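Local coordinates for protein dTDP-glucose 4,6-dehydratase (Klebsiella pneumoniae, PDB 5U4Q) that probably catalyses the NAD-dependent dehydration of dTDP-glucose to its 4-keto-6-deoxy sugar and binds NAD in a Rossmann-type fold, at residues G16-Q21 and G186-P191; F220-D225 and V324-D329; F196-A201 and K206-Y211; A160-A165 and Y258-I263. One frame throughout, in Å; residues are numbered along the deposited sequence.

Interaction 1: G16-Q21 and G186-P191; sequences GFHIAQ and GPWGRP. With NAD (nicotinamide-adenine-dinucleotide), chain C.
NE2 of H18 donates a hydrogen bond of 2.8 Å to the backbone O of P187, the shortest polar link between the helical segment 16-21 and the loop segment 186-191. Its N-H...O angle of 149° shows some bending. The acceptor lies close to the imidazole plane, at the ring edge, whereas the donor is tilted 32° from the carbonyl plane. P187 belongs to a type II beta turn running from G186 to G189, so the helix is tied to a carbonyl inside that turn.

Beside this bond an aromatic cluster forms from F17, H18 and W188. The phenyl of F17 turns its edge toward one face of the indole, with CE2 of F17 3.6 Å from CD1 of W188. A centroid separation of 5.0 Å from the five-membered ring and an interplanar angle of 63° support an edge-to-face pair. CG of F17 stands anti to the backbone N, which carries the ring out to the indole. CD2 of F17 also sits over one face of the H18 imidazole, offset toward its rim. R48 donates to the backbone O of both W188 and G189.

Two residues after W188, R190 belongs to the NAD pocket. Its NH1 donates to O2N of the NAD pyrophosphate over 3.0 Å, while NE forms a salt bridge with D192 and NH2 bonds A89 O. Three directions of restraint on one guanidinium imply a fixed cationic group that would partly offset the phosphate charge, on a loop whose preceding turn H18 anchors to helix 14-25.

Interaction 2: F220-D225 and V324-D329; sequences FTYIDD and VKNFVD
Y222 and N326 meet with their side chains roughly perpendicular, the phenol end of the tyrosine arriving across CB and the amide of the asparagine. The ring and amide planes are 57° apart, so the two flat groups are far from stacked. OH of Y222 lies 3.2 Å from CB of N326. The same hydroxyl is also 3.2 Å from N326 ND2, and CZ of Y222 is 3.4 Å from that nitrogen, which places the amide beside the hydroxyl-bearing end of the ring. CG of Y222 is anti to its backbone N (chi1 -173°), and this extends the ring from the strand toward helix 320-334. N326, in turn, reaches back from that helix with its CG anti to the carbonyl carbon.

Y222 ends the short strand 220-222, which joins the parallel Rossmann-type sheet beside strand 176-185, and it occupies the N-cap position of helix 223-234. The contact therefore links a strand-to-helix junction of the nucleotide-binding fold to a helix close to the C-terminus.

The phenol ring has further neighbours. CG2 of I223 rests 4.0 Å above one face, over the ring centre; Y185 meets the tyrosine edge to face, and P187 and T318 also touch it. Farther along the same helix start, the D225 carboxylate accepts from backbone N atoms of Q317 and T318, a polar tie between helix 223-234 and the chain leading into helix 320-334.

Interaction 3: F196-A201 and K206-Y211; sequences FKFTKA and KSIDVY
The polar part of the contact between A201 and K206 is one backbone bond: K206 N donates to A201 O over 2.8 Å, with an N-H...O angle of 149°. It joins residues five apart in the chain, where helix 194-203 gives way to the following chain. CB of K206 also packs 3.7 Å from A201 O, while its aliphatic chain runs on away from the helix.

Apolar packing centres on I208. CG1 of this residue meets the methyl of A201, whose CB is 4.1 Å away. CG2 reaches the phenyl of F198 and lies 3.9 Å from both CD1 and CE1 of that ring. The isoleucine end, CD1, approaches F198 CD1 at 4.0 Å. The side chains of F198 and I208 cross at about a right angle. With CG2 anti to the backbone N and CG1 anti to the carbonyl carbon (chi1 -60°), both branches face the helix, CG2 toward the ring and CG1 toward the alanine.

In the fold, this is a helix-turn-strand unit: I208 lies on strand 208-211, which pairs in parallel with strand 288-291. I208 and V210 make the backbone bonds to that partner and its neighbour Q287, a two-stranded sheet separate from the large Rossmann-type one.

The helix also packs on other elements. F198 touches L271 and L278 of helix 271-282, while T199 adjoins F327 and Y331 of helix 320-334.

Interaction 4: A160-A165 and Y258-I263; sequences ANELMA and YRVYNI
E162 meets both Y258 and V260 of strand 258-263, with its backbone and its side chain used separately. Its backbone O approaches CE1 of the Y258 ring at 3.3 Å, while its CB lies 4.0 Å from the tyrosine OH. The side chain is extended beyond CG (chi2 -178°), and this carries the carboxylate to the two V260 methyls: OE2 is 3.7 Å from CG1 of V260, and OE1 is 3.9 Å from CG2. The buried charge has polar partners elsewhere, OE1 in a salt bridge to R180 of strand 176-185 and OE2 accepting from S128 OG, so the valine packs against a carboxylate already held at both oxygens.

L163, next along, points away from the strand and packs on K159 of the second subunit. Helix 153-172 thus has one side on the parallel sheet and another in the dimer contact. Its short segment passes the strand at an axis distance of 9.5 Å and 156° from parallel, the nearly antiparallel helix-on-strand packing of a Rossmann-type fold.

A165, about one turn after E162, brings its methyl to the same tyrosine: A165 CB is 4.4 Å from Y258 CD1, and the backbone C of A165 is 4.2 Å from that atom. The Y258 ring therefore bridges E162 and A165 along the helix. Its OH bonds P251 O, and H166 meets the ring edge to face.

In the fold
Interactions 1, 2 and 3 all touch one another. Centres of interactions 1 and 2 are about 11 Å apart and those of 2 and 3 about 17 Å; H18 packs on I223, P187 on Y222, F327 on T199 and F196, and R190 and G189 on F196. Together they reach from the NAD-binding loop to the small parallel sheet of 208-211 and 288-291. Interaction 4 lies across the chain's centre, about 22 Å from interaction 1 and 32 Å from interaction 3, but shares the large parallel sheet with interaction 2. Along the chain, interaction 3 falls between the two segments of interaction 4, while helix 320-334 returns late to interaction 2, joining the C-terminal region to the nucleotide-binding fold.

Interaction 1: G16-Q21 and G186-P191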
# COMPACT_ATOMS: atom_id res chain seq x y z
N GLY A 16 13.86 11.58 -13.16
CA GLY A 16 15.16 11.03 -12.73
C GLY A 16 16.33 11.53 -13.54
O GLY A 16 17.40 11.83 -12.98
N PHE A 17 16.14 11.66 -14.85
CA PHE A 17 17.21 12.20 -15.70
C PHE A 17 17.59 13.60 -15.20
O PHE A 17 18.77 13.92 -14.98
CB PHE A 17 16.77 12.28 -17.16
CG PHE A 17 17.56 13.27 -17.95
CD1 PHE A 17 18.90 13.04 -18.25
CD2 PHE A 17 16.98 14.44 -18.40
CE1 PHE A 17 19.63 13.97 -18.95
CE2 PHE A 17 17.71 15.37 -19.11
CZ PHE A 17 19.04 15.13 -19.38
N HIS A 18 16.60 14.47 -15.04
CA HIS A 18 16.88 15.82 -14.60
C HIS A 18 17.51 15.92 -13.23
O HIS A 18 18.40 16.76 -13.02
CB HIS A 18 15.60 16.69 -14.66
CG HIS A 18 15.18 17.06 -16.04
ND1 HIS A 18 15.61 18.22 -16.67
CD2 HIS A 18 14.34 16.44 -16.90
CE1 HIS A 18 15.02 18.29 -17.86
NE2 HIS A 18 14.27 17.23 -18.03
N ILE A 19 17.10 15.06 -12.30
CA ILE A 19 17.68 15.07 -10.97
C ILE A 19 19.13 14.59 -11.06
O ILE A 19 20.02 15.23 -10.52
CB ILE A 19 16.87 14.19 -9.98
CG1 ILE A 19 15.44 14.73 -9.80
CG2 ILE A 19 17.59 14.09 -8.63
CD1 ILE A 19 15.36 16.12 -9.30
N ALA A 20 19.36 13.50 -11.79
CA ALA A 20 20.75 13.00 -11.93
C ALA A 20 21.65 14.07 -12.57
O ALA A 20 22.77 14.31 -12.13
CB ALA A 20 20.76 11.76 -12.76
N GLN A 21 21.15 14.71 -13.63
CA GLN A 21 21.95 15.73 -14.32
C GLN A 21 22.33 16.89 -13.37
O GLN A 21 23.48 17.36 -13.35
CB GLN A 21 21.16 16.26 -15.53
CG GLN A 21 21.87 17.32 -16.34
CD GLN A 21 21.01 17.78 -17.49
OE1 GLN A 21 19.89 18.34 -17.29
NE2 GLN A 21 21.48 17.55 -18.68
N GLY A 186 8.03 19.63 -19.25
CA GLY A 186 9.22 20.28 -19.78
C GLY A 186 10.06 19.44 -20.70
O GLY A 186 9.70 18.31 -21.05
N PRO A 187 11.20 20.01 -21.11
CA PRO A 187 12.15 19.29 -21.96
C PRO A 187 12.47 17.87 -21.45
O PRO A 187 12.57 17.65 -20.23
CB PRO A 187 13.38 20.19 -21.94
CG PRO A 187 12.83 21.55 -21.75
CD PRO A 187 11.65 21.38 -20.82
N TRP A 188 12.54 16.93 -22.37
CA TRP A 188 12.78 15.52 -22.06
C TRP A 188 11.63 14.90 -21.27
O TRP A 188 11.81 13.90 -20.57
CB TRP A 188 14.12 15.32 -21.33
CG TRP A 188 15.27 15.92 -22.05
CD1 TRP A 188 15.90 17.07 -21.76
CD2 TRP A 188 15.92 15.36 -23.19
NE1 TRP A 188 16.93 17.30 -22.67
CE2 TRP A 188 16.95 16.27 -23.57
CE3 TRP A 188 15.71 14.21 -23.97
CZ2 TRP A 188 17.79 16.04 -24.68
CZ3 TRP A 188 16.55 13.99 -25.10
CH2 TRP A 188 17.56 14.91 -25.43
N GLY A 189 10.42 15.50 -21.39
CA GLY A 189 9.23 15.00 -20.74
C GLY A 189 8.78 13.64 -21.22
O GLY A 189 9.45 12.99 -22.04
N ARG A 190 7.65 13.18 -20.68
CA ARG A 190 7.14 11.89 -21.11
C ARG A 190 6.00 12.06 -22.13
O ARG A 190 5.12 12.92 -21.97
CB ARG A 190 6.78 11.03 -19.91
CG ARG A 190 6.01 11.75 -18.87
CD ARG A 190 5.99 10.98 -17.58
NE ARG A 190 5.21 9.76 -17.72
CZ ARG A 190 4.77 9.05 -16.68
NH1 ARG A 190 5.01 9.44 -15.42
NH2 ARG A 190 4.06 7.95 -16.91
N PRO A 191 6.03 11.25 -23.21
CA PRO A 191 5.05 11.43 -24.30
C PRO A 191 3.58 11.24 -23.95
O PRO A 191 2.72 11.73 -24.69
CB PRO A 191 5.47 10.40 -25.36
CG PRO A 191 6.51 9.55 -24.74
CD PRO A 191 7.07 10.25 -23.55
PA NAD C . 9.06 8.07 -16.31
O1A NAD C . 9.58 8.98 -17.35
O2A NAD C . 8.20 6.87 -16.68
O5B NAD C . 10.32 7.58 -15.42
C5B NAD C . 10.30 6.46 -14.55
C4B NAD C . 11.45 5.54 -14.94
O4B NAD C . 11.33 4.41 -14.06
C3B NAD C . 11.36 5.03 -16.38
O3B NAD C . 12.48 5.41 -17.20
C2B NAD C . 11.22 3.52 -16.19
O2B NAD C . 11.92 2.76 -17.19
C1B NAD C . 11.72 3.26 -14.77
N9A NAD C . 11.13 2.06 -14.16
C8A NAD C . 9.82 1.74 -14.08
N7A NAD C . 9.66 0.56 -13.48
C5A NAD C . 10.88 0.12 -13.14
C6A NAD C . 11.41 -1.10 -12.50
N6A NAD C . 10.62 -2.07 -12.07
N1A NAD C . 12.74 -1.17 -12.37
C2A NAD C . 13.58 -0.22 -12.80
N3A NAD C . 13.17 0.91 -13.41
C4A NAD C . 11.83 1.10 -13.60
O3 NAD C . 8.16 8.86 -15.23
PN NAD C . 8.50 10.19 -14.40
O1N NAD C . 9.91 10.60 -14.53
O2N NAD C . 7.34 11.13 -14.73
O5D NAD C . 8.22 9.63 -12.94
C5D NAD C . 9.15 9.64 -11.86
C4D NAD C . 8.35 9.38 -10.59
O4D NAD C . 7.52 10.52 -10.29
C3D NAD C . 7.40 8.18 -10.59
O3D NAD C . 7.49 7.56 -9.30
C2D NAD C . 6.02 8.78 -10.73
O2D NAD C . 4.99 7.99 -10.10
C1D NAD C . 6.17 10.13 -10.06
N1N NAD C . 5.26 11.14 -10.61
C2N NAD C . 5.50 11.81 -11.76
C3N NAD C . 4.61 12.77 -12.26
C7N NAD C . 4.82 13.57 -13.56
O7N NAD C . 4.06 14.51 -13.82
N7N NAD C . 5.77 13.26 -14.46
C4N NAD C . 3.44 13.01 -11.57
C5N NAD C . 3.20 12.31 -10.39
C6N NAD C . 4.10 11.36 -9.94

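Interaction 2: F220-D225 and V324-D329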
# COMPACT_ATOMS: atom_id res chain seq x y z
N PHE A 220 0.39 22.12 -12.91
CA PHE A 220 1.53 21.83 -13.77
C PHE A 220 2.74 22.63 -13.25
O PHE A 220 2.66 23.86 -13.11
CB PHE A 220 1.26 22.30 -15.23
CG PHE A 220 0.54 21.31 -16.12
CD1 PHE A 220 -0.53 20.56 -15.67
CD2 PHE A 220 0.88 21.23 -17.47
CE1 PHE A 220 -1.21 19.71 -16.55
CE2 PHE A 220 0.21 20.37 -18.34
CZ PHE A 220 -0.85 19.63 -17.88
N THR A 221 3.85 21.94 -13.00
CA THR A 221 5.07 22.59 -12.56
C THR A 221 6.19 22.30 -13.54
O THR A 221 6.38 21.16 -13.94
CB THR A 221 5.53 22.12 -11.17
OG1 THR A 221 4.48 22.30 -10.24
CG2 THR A 221 6.71 22.93 -10.69
N TYR A 222 6.89 23.36 -13.95
CA TYR A 222 8.03 23.21 -14.85
C TYR A 222 9.15 22.38 -14.21
O TYR A 222 9.47 22.55 -13.02
CB TYR A 222 8.52 24.58 -15.32
CG TYR A 222 9.58 24.48 -16.38
CD1 TYR A 222 9.26 24.04 -17.66
CD2 TYR A 222 10.90 24.80 -16.12
CE1 TYR A 222 10.22 23.91 -18.65
CE2 TYR A 222 11.86 24.69 -17.10
CZ TYR A 222 11.52 24.21 -18.35
OH TYR A 222 12.50 24.09 -19.35
N ILE A 223 9.74 21.51 -15.02
CA ILE A 223 10.75 20.58 -14.52
C ILE A 223 11.88 21.24 -13.74
O ILE A 223 12.25 20.74 -12.69
CB ILE A 223 11.29 19.67 -15.67
CG1 ILE A 223 12.29 18.64 -15.13
CG2 ILE A 223 11.91 20.48 -16.80
CD1 ILE A 223 11.71 17.64 -14.14
N ASP A 224 12.41 22.38 -14.19
CA ASP A 224 13.52 22.99 -13.44
C ASP A 224 13.13 23.39 -12.02
O ASP A 224 13.96 23.33 -11.11
CB ASP A 224 14.11 24.19 -14.17
CG ASP A 224 14.89 23.83 -15.42
OD1 ASP A 224 14.99 22.66 -15.80
OD2 ASP A 224 15.40 24.78 -16.05
N ASP A 225 11.87 23.82 -11.84
CA ASP A 225 11.37 24.19 -10.52
C ASP A 225 11.27 22.95 -9.63
O ASP A 225 11.62 23.00 -8.46
CB ASP A 225 10.04 24.93 -10.65
CG ASP A 225 10.20 26.27 -11.29
OD1 ASP A 225 11.20 26.96 -10.99
OD2 ASP A 225 9.26 26.68 -12.00
N VAL A 324 6.31 26.68 -21.73
CA VAL A 324 5.84 26.16 -23.01
C VAL A 324 6.88 26.39 -24.10
O VAL A 324 7.16 25.48 -24.88
CB VAL A 324 4.48 26.79 -23.39
CG1 VAL A 324 4.15 26.49 -24.85
CG2 VAL A 324 3.41 26.31 -22.45
N LYS A 325 7.46 27.60 -24.14
CA LYS A 325 8.52 27.88 -25.12
C LYS A 325 9.71 26.93 -24.93
O LYS A 325 10.27 26.42 -25.91
CB LYS A 325 8.97 29.34 -25.05
CG LYS A 325 7.93 30.34 -25.56
CD LYS A 325 8.38 31.76 -25.25
CE LYS A 325 7.32 32.78 -25.63
NZ LYS A 325 7.43 33.07 -27.07
N ASN A 326 10.07 26.67 -23.67
CA ASN A 326 11.19 25.76 -23.38
C ASN A 326 10.89 24.35 -23.89
O ASN A 326 11.75 23.68 -24.51
CB ASN A 326 11.48 25.71 -21.87
CG ASN A 326 12.03 27.03 -21.33
OD1 ASN A 326 12.45 27.90 -22.09
ND2 ASN A 326 12.00 27.18 -20.03
N PHE A 327 9.66 23.90 -23.68
CA PHE A 327 9.27 22.60 -24.14
C PHE A 327 9.37 22.49 -25.65
O PHE A 327 9.91 21.53 -26.19
CB PHE A 327 7.86 22.20 -23.68
CG PHE A 327 7.47 20.88 -24.21
CD1 PHE A 327 7.97 19.72 -23.62
CD2 PHE A 327 6.73 20.74 -25.38
CE1 PHE A 327 7.73 18.48 -24.15
CE2 PHE A 327 6.48 19.49 -25.91
CZ PHE A 327 6.98 18.36 -25.30
N VAL A 328 8.80 23.48 -26.34
CA VAL A 328 8.74 23.43 -27.81
C VAL A 328 10.14 23.50 -28.42
O VAL A 328 10.42 22.79 -29.38
CB VAL A 328 7.78 24.49 -28.35
CG1 VAL A 328 7.91 24.65 -29.87
CG2 VAL A 328 6.35 24.12 -27.97
N ASP A 329 11.00 24.32 -27.84
CA ASP A 329 12.41 24.38 -28.26
C ASP A 329 13.06 23.01 -28.18
O ASP A 329 13.71 22.56 -29.12
CB ASP A 329 13.16 25.39 -27.41
CG ASP A 329 14.65 25.36 -27.64
OD1 ASP A 329 15.14 25.82 -28.69
OD2 ASP A 329 15.38 24.88 -26.75

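Interaction 3: F196-A201 and K206-Y211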
# COMPACT_ATOMS: atom_id res chain seq x y z
N PHE A 196 3.83 17.42 -23.66
CA PHE A 196 4.28 16.46 -24.65
C PHE A 196 3.04 15.73 -25.22
O PHE A 196 2.91 15.58 -26.43
CB PHE A 196 5.26 15.50 -23.95
CG PHE A 196 6.23 14.78 -24.86
CD1 PHE A 196 5.94 14.44 -26.18
CD2 PHE A 196 7.42 14.34 -24.31
CE1 PHE A 196 6.87 13.74 -26.94
CE2 PHE A 196 8.34 13.62 -25.06
CZ PHE A 196 8.05 13.32 -26.37
N LYS A 197 2.15 15.31 -24.34
CA LYS A 197 0.91 14.64 -24.77
C LYS A 197 0.13 15.54 -25.73
O LYS A 197 -0.28 15.10 -26.80
CB LYS A 197 0.04 14.27 -23.57
CG LYS A 197 -1.29 13.63 -23.93
CD LYS A 197 -2.08 13.27 -22.69
CE LYS A 197 -3.35 12.51 -23.06
NZ LYS A 197 -4.00 11.95 -21.84
N PHE A 198 -0.06 16.80 -25.35
CA PHE A 198 -0.80 17.72 -26.24
C PHE A 198 -0.08 17.98 -27.56
O PHE A 198 -0.70 18.03 -28.62
CB PHE A 198 -1.07 19.07 -25.58
CG PHE A 198 -1.82 19.00 -24.29
CD1 PHE A 198 -2.88 18.12 -24.10
CD2 PHE A 198 -1.49 19.89 -23.25
CE1 PHE A 198 -3.56 18.08 -22.88
CE2 PHE A 198 -2.18 19.86 -22.04
CZ PHE A 198 -3.21 18.95 -21.86
N THR A 199 1.24 18.15 -27.51
CA THR A 199 2.02 18.44 -28.70
C THR A 199 1.96 17.28 -29.70
O THR A 199 1.79 17.50 -30.90
CB THR A 199 3.50 18.71 -28.31
OG1 THR A 199 3.57 19.85 -27.46
CG2 THR A 199 4.36 18.93 -29.53
N LYS A 200 2.11 16.06 -29.19
CA LYS A 200 2.04 14.86 -30.01
C LYS A 200 0.67 14.80 -30.69
O LYS A 200 0.58 14.62 -31.90
CB LYS A 200 2.27 13.62 -29.15
CG LYS A 200 2.47 12.33 -29.94
CD LYS A 200 2.86 11.17 -29.03
CE LYS A 200 3.11 9.90 -29.82
NZ LYS A 200 3.39 8.75 -28.93
N ALA A 201 -0.38 14.99 -29.89
CA ALA A 201 -1.77 14.95 -30.40
C ALA A 201 -1.97 15.99 -31.50
O ALA A 201 -2.50 15.68 -32.58
CB ALA A 201 -2.76 15.17 -29.25
N LYS A 206 -4.72 14.66 -33.88
CA LYS A 206 -5.64 13.99 -32.96
C LYS A 206 -6.31 15.01 -32.07
O LYS A 206 -5.70 16.00 -31.66
CB LYS A 206 -4.89 12.95 -32.11
CG LYS A 206 -5.74 12.16 -31.13
CD LYS A 206 -4.88 11.25 -30.26
CE LYS A 206 -5.69 10.49 -29.23
NZ LYS A 206 -6.65 9.54 -29.85
N SER A 207 -7.57 14.76 -31.75
CA SER A 207 -8.32 15.68 -30.91
C SER A 207 -7.92 15.57 -29.45
O SER A 207 -7.63 14.48 -28.96
CB SER A 207 -9.81 15.41 -31.06
OG SER A 207 -10.20 15.53 -32.41
N ILE A 208 -7.87 16.71 -28.77
CA ILE A 208 -7.61 16.76 -27.34
C ILE A 208 -8.95 16.91 -26.63
O ILE A 208 -9.78 17.74 -27.02
CB ILE A 208 -6.75 17.98 -26.97
CG1 ILE A 208 -5.40 17.92 -27.68
CG2 ILE A 208 -6.55 18.05 -25.45
CD1 ILE A 208 -4.61 19.21 -27.55
N ASP A 209 -9.16 16.11 -25.58
CA ASP A 209 -10.38 16.23 -24.79
C ASP A 209 -10.22 17.44 -23.88
O ASP A 209 -9.19 17.60 -23.22
CB ASP A 209 -10.65 14.96 -23.96
CG ASP A 209 -11.26 13.83 -24.78
OD1 ASP A 209 -11.38 13.94 -26.02
OD2 ASP A 209 -11.64 12.81 -24.16
N VAL A 210 -11.24 18.30 -23.88
CA VAL A 210 -11.25 19.52 -23.09
C VAL A 210 -12.45 19.52 -22.16
O VAL A 210 -13.59 19.55 -22.61
CB VAL A 210 -11.29 20.76 -24.03
CG1 VAL A 210 -11.33 22.06 -23.22
CG2 VAL A 210 -10.12 20.74 -25.00
N TYR A 211 -12.19 19.48 -20.85
CA TYR A 211 -13.23 19.49 -19.81
C TYR A 211 -13.49 20.88 -19.24
O TYR A 211 -12.60 21.72 -19.20
CB TYR A 211 -12.81 18.58 -18.64
CG TYR A 211 -12.73 17.13 -19.00
CD1 TYR A 211 -11.56 16.58 -19.54
CD2 TYR A 211 -13.83 16.29 -18.82
CE1 TYR A 211 -11.49 15.23 -19.88
CE2 TYR A 211 -13.77 14.95 -19.15
CZ TYR A 211 -12.60 14.42 -19.68
OH TYR A 211 -12.55 13.09 -20.01

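Interaction 4: A160-A165 and Y258-I263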
# COMPACT_ATOMS: atom_id res chain seq x y z
N ALA A 160 0.73 3.10 -0.01
CA ALA A 160 1.44 2.00 0.61
C ALA A 160 2.92 2.34 0.80
O ALA A 160 3.51 1.95 1.81
CB ALA A 160 1.29 0.70 -0.17
N ASN A 161 3.53 3.01 -0.18
CA ASN A 161 4.96 3.42 -0.05
C ASN A 161 5.11 4.33 1.17
O ASN A 161 6.06 4.16 1.95
CB ASN A 161 5.44 4.18 -1.28
CG ASN A 161 5.61 3.32 -2.55
OD1 ASN A 161 6.05 3.86 -3.56
ND2 ASN A 161 5.41 2.02 -2.47
N GLU A 162 4.19 5.28 1.34
CA GLU A 162 4.27 6.19 2.51
C GLU A 162 4.18 5.38 3.82
O GLU A 162 4.91 5.67 4.77
CB GLU A 162 3.20 7.28 2.44
CG GLU A 162 3.31 8.21 1.23
CD GLU A 162 2.27 9.30 1.20
OE1 GLU A 162 1.54 9.49 2.22
OE2 GLU A 162 2.16 10.01 0.17
N LEU A 163 3.29 4.38 3.84
CA LEU A 163 3.11 3.56 5.04
C LEU A 163 4.36 2.76 5.35
O LEU A 163 4.78 2.66 6.51
CB LEU A 163 1.92 2.62 4.90
CG LEU A 163 0.54 3.28 4.89
CD1 LEU A 163 -0.45 2.33 4.24
CD2 LEU A 163 0.11 3.68 6.30
N MSE A 164 4.95 2.19 4.30
CA MSE A 164 6.17 1.41 4.45
C MSE A 164 7.32 2.29 4.89
O MSE A 164 8.10 1.91 5.76
CB MSE A 164 6.45 0.66 3.13
CG MSE A 164 5.32 -0.35 2.82
SE MSE A 164 5.26 -0.87 0.92
CE MSE A 164 6.93 -1.90 0.81
N ALA A 165 7.42 3.49 4.31
CA ALA A 165 8.45 4.46 4.72
C ALA A 165 8.30 4.78 6.21
O ALA A 165 9.29 4.80 6.96
CB ALA A 165 8.37 5.74 3.89
N TYR A 258 10.20 10.95 9.60
CA TYR A 258 9.33 10.68 8.46
C TYR A 258 8.55 11.92 8.10
O TYR A 258 7.93 12.55 8.97
CB TYR A 258 8.35 9.58 8.84
CG TYR A 258 7.04 9.48 8.06
CD1 TYR A 258 6.93 8.63 6.94
CD2 TYR A 258 5.89 10.17 8.46
CE1 TYR A 258 5.74 8.52 6.24
CE2 TYR A 258 4.68 10.05 7.76
CZ TYR A 258 4.61 9.20 6.66
OH TYR A 258 3.41 9.10 5.98
N ARG A 259 8.57 12.29 6.83
CA ARG A 259 7.80 13.45 6.35
C ARG A 259 7.28 13.21 4.95
O ARG A 259 7.93 12.54 4.15
CB ARG A 259 8.67 14.71 6.29
CG ARG A 259 9.03 15.34 7.61
CD ARG A 259 7.82 15.92 8.32
NE ARG A 259 8.25 16.68 9.49
CZ ARG A 259 8.66 16.13 10.63
NH1 ARG A 259 9.05 16.92 11.63
NH2 ARG A 259 8.69 14.82 10.77
N VAL A 260 6.11 13.80 4.67
CA VAL A 260 5.50 13.77 3.34
C VAL A 260 5.12 15.23 3.03
O VAL A 260 4.59 15.93 3.89
CB VAL A 260 4.29 12.82 3.19
CG1 VAL A 260 3.74 12.92 1.78
CG2 VAL A 260 4.68 11.39 3.53
N TYR A 261 5.44 15.68 1.81
CA TYR A 261 5.09 17.01 1.35
C TYR A 261 4.42 16.99 -0.02
O TYR A 261 4.77 16.18 -0.89
CB TYR A 261 6.34 17.88 1.17
CG TYR A 261 7.10 18.11 2.46
CD1 TYR A 261 6.66 19.04 3.42
CD2 TYR A 261 8.27 17.41 2.73
CE1 TYR A 261 7.35 19.21 4.60
CE2 TYR A 261 8.96 17.57 3.91
CZ TYR A 261 8.49 18.47 4.85
OH TYR A 261 9.21 18.63 6.02
N ASN A 262 3.46 17.89 -0.22
CA ASN A 262 2.99 18.17 -1.58
C ASN A 262 4.07 18.97 -2.30
O ASN A 262 4.73 19.82 -1.71
CB ASN A 262 1.75 19.05 -1.59
CG ASN A 262 0.49 18.34 -1.17
OD1 ASN A 262 0.33 17.13 -1.34
ND2 ASN A 262 -0.47 19.12 -0.69
N ILE A 263 4.24 18.70 -3.58
CA ILE A 263 5.16 19.48 -4.42
C ILE A 263 4.39 19.85 -5.70
O ILE A 263 3.90 18.98 -6.40
CB ILE A 263 6.46 18.72 -4.67
CG1 ILE A 263 7.45 19.60 -5.45
CG2 ILE A 263 6.24 17.39 -5.38
CD1 ILE A 263 8.81 18.96 -5.59